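Local structure of evasin-3 (6I31) at residues F17-S28 / K46-N56. The protein acts in tick saliva to bind and neutralise host CXC chemokines such as CXCL8, disrupting the CXCL8 homodimer and inhibiting its interaction with CXCR2. Numbering follows the deposited sequence.
Sequences FDVVSCNKNCTS and KKGHCYKIIGN
Asp18 and Val20 pair with Ile54 and Lys52 in the antiparallel sheet of this knottin. Strand 47-55 also pairs with strand 24-27; a beta bulge between Ser21 and Asn25 shifts the register by two. Backbone hydrogen bonds run both ways in the pairs Asp18-Ile54, Val20-Lys52 and Cys26-Gly48. At the bulge, Cys50 N gives to Lys24 O (2.8 Å), while Cys50 O takes Cys22 N from above its carbonyl plane. A water adds to this join, donating to Cys50 O and accepting from Lys24 N. Ser21 OG accepts from Asn23 N in an ST turn.

The cysteines pack here too: Cys50 SG lies 3.6 Å from Cys26 CB. The disulfides Cys22-Cys37, Cys26-Cys39 and Cys50-Cys33 form the knot, and that of Cys26 joins strands 24-27 and 38-40.

Apolar contacts line both faces. Val19 CG1, anti to the backbone N (chi1 176°), reaches Tyr51 CB at 3.6 Å. Val20 O sits at the edge of the Tyr51 ring, whose CD1 lies 4.0 Å from Ser21 CA. With an alanine here the ring is gone, and a gap would probably open beside Ser21 CA and Val20 O. On the other face, Val20 CG1 meets Ile54 CG1 at 3.8 Å.

Near the cadmium end, a water donates to Asp18 OD2 (2.8 Å) and accepts from Asn56 ND2 (3.0 Å).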
# COMPACT_ATOMS: atom_id res chain seq x y z
N PHE A 17 10.04 6.12 -1.09
CA PHE A 17 8.74 5.46 -0.98
C PHE A 17 8.77 4.01 -0.60
O PHE A 17 9.64 3.26 -1.02
CB PHE A 17 7.94 5.62 -2.30
CG PHE A 17 7.69 7.07 -2.62
CD1 PHE A 17 6.75 7.80 -1.91
CD2 PHE A 17 8.38 7.69 -3.65
CE1 PHE A 17 6.54 9.15 -2.19
CE2 PHE A 17 8.19 9.05 -3.91
CZ PHE A 17 7.28 9.78 -3.18
N ASP A 18 7.82 3.64 0.26
CA ASP A 18 7.66 2.28 0.75
C ASP A 18 6.30 1.70 0.34
O ASP A 18 5.35 2.44 0.16
CB ASP A 18 7.77 2.25 2.30
CG ASP A 18 9.15 2.61 2.84
OD1 ASP A 18 10.15 2.39 2.11
OD2 ASP A 18 9.23 3.14 3.98
N VAL A 19 6.23 0.37 0.19
CA VAL A 19 4.95 -0.29 -0.10
C VAL A 19 4.39 -0.75 1.24
O VAL A 19 5.11 -1.34 2.04
CB VAL A 19 5.10 -1.50 -1.08
CG1 VAL A 19 3.76 -2.21 -1.27
CG2 VAL A 19 5.65 -1.05 -2.44
N VAL A 20 3.12 -0.49 1.48
CA VAL A 20 2.49 -0.90 2.72
C VAL A 20 1.16 -1.58 2.42
O VAL A 20 0.60 -1.38 1.33
CB VAL A 20 2.34 0.26 3.76
CG1 VAL A 20 3.70 0.87 4.15
CG2 VAL A 20 1.38 1.34 3.26
N SER A 21 0.62 -2.30 3.41
CA SER A 21 -0.67 -2.95 3.26
C SER A 21 -1.83 -1.98 3.20
O SER A 21 -1.83 -0.93 3.85
CB SER A 21 -0.89 -3.99 4.37
OG SER A 21 -2.15 -4.62 4.23
N CYS A 22 -2.82 -2.33 2.39
CA CYS A 22 -4.06 -1.59 2.23
C CYS A 22 -5.22 -2.46 2.77
O CYS A 22 -6.40 -2.25 2.51
CB CYS A 22 -4.21 -1.19 0.76
SG CYS A 22 -5.81 -0.50 0.31
N ASN A 23 -4.82 -3.46 3.60
CA ASN A 23 -5.59 -4.43 4.38
C ASN A 23 -6.82 -5.04 3.71
O ASN A 23 -7.92 -4.99 4.26
CB ASN A 23 -5.98 -3.79 5.74
CG ASN A 23 -4.79 -3.29 6.51
OD1 ASN A 23 -3.91 -4.06 6.93
ND2 ASN A 23 -4.71 -1.98 6.68
N LYS A 24 -6.63 -5.69 2.55
CA LYS A 24 -7.74 -6.32 1.83
C LYS A 24 -7.23 -7.42 0.88
O LYS A 24 -6.23 -7.21 0.22
CB LYS A 24 -8.54 -5.24 1.07
CG LYS A 24 -9.82 -5.75 0.43
CD LYS A 24 -10.67 -4.60 -0.11
CE LYS A 24 -11.83 -5.08 -0.95
NZ LYS A 24 -12.61 -6.18 -0.32
N ASN A 25 -7.95 -8.56 0.79
CA ASN A 25 -7.61 -9.61 -0.18
C ASN A 25 -8.15 -9.16 -1.53
O ASN A 25 -9.13 -8.41 -1.60
CB ASN A 25 -8.27 -10.97 0.17
CG ASN A 25 -8.01 -11.51 1.55
OD1 ASN A 25 -8.71 -12.40 2.04
ND2 ASN A 25 -7.02 -10.98 2.22
N CYS A 26 -7.53 -9.62 -2.61
CA CYS A 26 -7.98 -9.27 -3.94
C CYS A 26 -7.65 -10.40 -4.90
O CYS A 26 -6.80 -11.25 -4.62
CB CYS A 26 -7.29 -7.97 -4.36
SG CYS A 26 -5.49 -8.06 -4.24
N THR A 27 -8.34 -10.42 -6.04
CA THR A 27 -8.08 -11.39 -7.10
C THR A 27 -7.86 -10.58 -8.35
O THR A 27 -8.53 -9.57 -8.54
CB THR A 27 -9.24 -12.37 -7.27
OG1 THR A 27 -10.37 -11.64 -7.73
CG2 THR A 27 -9.59 -13.10 -5.99
N SER A 28 -6.94 -11.03 -9.20
CA SER A 28 -6.62 -10.39 -10.47
C SER A 28 -7.85 -10.35 -11.38
O SER A 28 -8.67 -11.29 -11.36
CB SER A 28 -5.52 -11.17 -11.18
OG SER A 28 -5.91 -12.53 -11.31
N LYS A 46 -3.65 -16.13 -8.95
CA LYS A 46 -4.81 -15.26 -9.22
C LYS A 46 -5.15 -14.46 -7.96
O LYS A 46 -5.83 -13.44 -8.08
CB LYS A 46 -6.06 -16.09 -9.64
CG LYS A 46 -5.99 -16.72 -11.03
CD LYS A 46 -7.27 -17.53 -11.31
CE LYS A 46 -7.24 -18.24 -12.65
NZ LYS A 46 -8.46 -19.06 -12.85
N LYS A 47 -4.77 -14.94 -6.75
CA LYS A 47 -5.15 -14.27 -5.49
C LYS A 47 -3.96 -13.61 -4.81
O LYS A 47 -2.87 -14.19 -4.78
CB LYS A 47 -5.82 -15.27 -4.53
CG LYS A 47 -7.16 -15.83 -5.06
CD LYS A 47 -7.87 -16.84 -4.11
CE LYS A 47 -7.37 -18.25 -4.29
NZ LYS A 47 -8.26 -19.29 -3.67
N GLY A 48 -4.19 -12.42 -4.28
CA GLY A 48 -3.15 -11.65 -3.61
C GLY A 48 -3.71 -10.71 -2.57
O GLY A 48 -4.73 -11.01 -1.94
N HIS A 49 -3.02 -9.60 -2.35
CA HIS A 49 -3.43 -8.62 -1.35
C HIS A 49 -3.31 -7.22 -1.90
O HIS A 49 -2.52 -6.99 -2.82
CB HIS A 49 -2.55 -8.74 -0.10
CG HIS A 49 -2.73 -10.05 0.57
ND1 HIS A 49 -1.96 -11.14 0.22
CD2 HIS A 49 -3.65 -10.44 1.48
CE1 HIS A 49 -2.40 -12.13 0.95
NE2 HIS A 49 -3.39 -11.75 1.74
N CYS A 50 -4.09 -6.31 -1.35
CA CYS A 50 -4.06 -4.90 -1.71
C CYS A 50 -2.93 -4.20 -0.99
O CYS A 50 -2.77 -4.35 0.22
CB CYS A 50 -5.40 -4.23 -1.44
SG CYS A 50 -6.78 -5.01 -2.32
N TYR A 51 -2.16 -3.40 -1.75
CA TYR A 51 -1.05 -2.63 -1.19
C TYR A 51 -1.15 -1.20 -1.67
O TYR A 51 -1.85 -0.95 -2.64
CB TYR A 51 0.30 -3.19 -1.62
CG TYR A 51 0.50 -4.64 -1.24
CD1 TYR A 51 0.74 -5.01 0.08
CD2 TYR A 51 0.40 -5.64 -2.19
CE1 TYR A 51 0.89 -6.36 0.45
CE2 TYR A 51 0.57 -6.99 -1.84
CZ TYR A 51 0.79 -7.34 -0.52
OH TYR A 51 0.95 -8.67 -0.18
N LYS A 52 -0.34 -0.32 -1.11
CA LYS A 52 -0.26 1.10 -1.53
C LYS A 52 1.12 1.64 -1.25
O LYS A 52 1.87 1.06 -0.46
CB LYS A 52 -1.36 1.97 -0.87
CG LYS A 52 -1.21 2.04 0.65
CD LYS A 52 -2.34 2.87 1.32
CE LYS A 52 -2.25 2.65 2.83
NZ LYS A 52 -3.42 3.26 3.54
N ILE A 53 1.47 2.71 -1.94
CA ILE A 53 2.76 3.34 -1.83
C ILE A 53 2.63 4.57 -0.98
O ILE A 53 1.78 5.43 -1.24
CB ILE A 53 3.33 3.67 -3.21
CG1 ILE A 53 3.34 2.39 -4.13
CG2 ILE A 53 4.71 4.30 -3.06
CD1 ILE A 53 3.82 2.70 -5.52
N ILE A 54 3.50 4.69 0.02
CA ILE A 54 3.51 5.89 0.86
C ILE A 54 4.93 6.39 1.00
O ILE A 54 5.89 5.63 0.81
CB ILE A 54 2.81 5.63 2.26
CG1 ILE A 54 3.52 4.53 3.10
CG2 ILE A 54 1.32 5.29 2.10
CD1 ILE A 54 4.64 5.03 4.04
N GLY A 55 5.03 7.65 1.34
CA GLY A 55 6.28 8.29 1.69
C GLY A 55 6.16 8.77 3.13
O GLY A 55 5.11 9.30 3.51
N ASN A 56 7.20 8.64 3.92
CA ASN A 56 7.15 9.13 5.28
C ASN A 56 7.65 10.54 5.35
O ASN A 56 8.67 10.87 4.75
CB ASN A 56 8.08 8.27 6.16
CG ASN A 56 7.44 6.98 6.52
OD1 ASN A 56 6.60 6.92 7.41
ND2 ASN A 56 7.83 5.92 5.81
O HOH W 1 7.42 3.00 6.05
O HOH W 2 -3.69 -6.19 2.08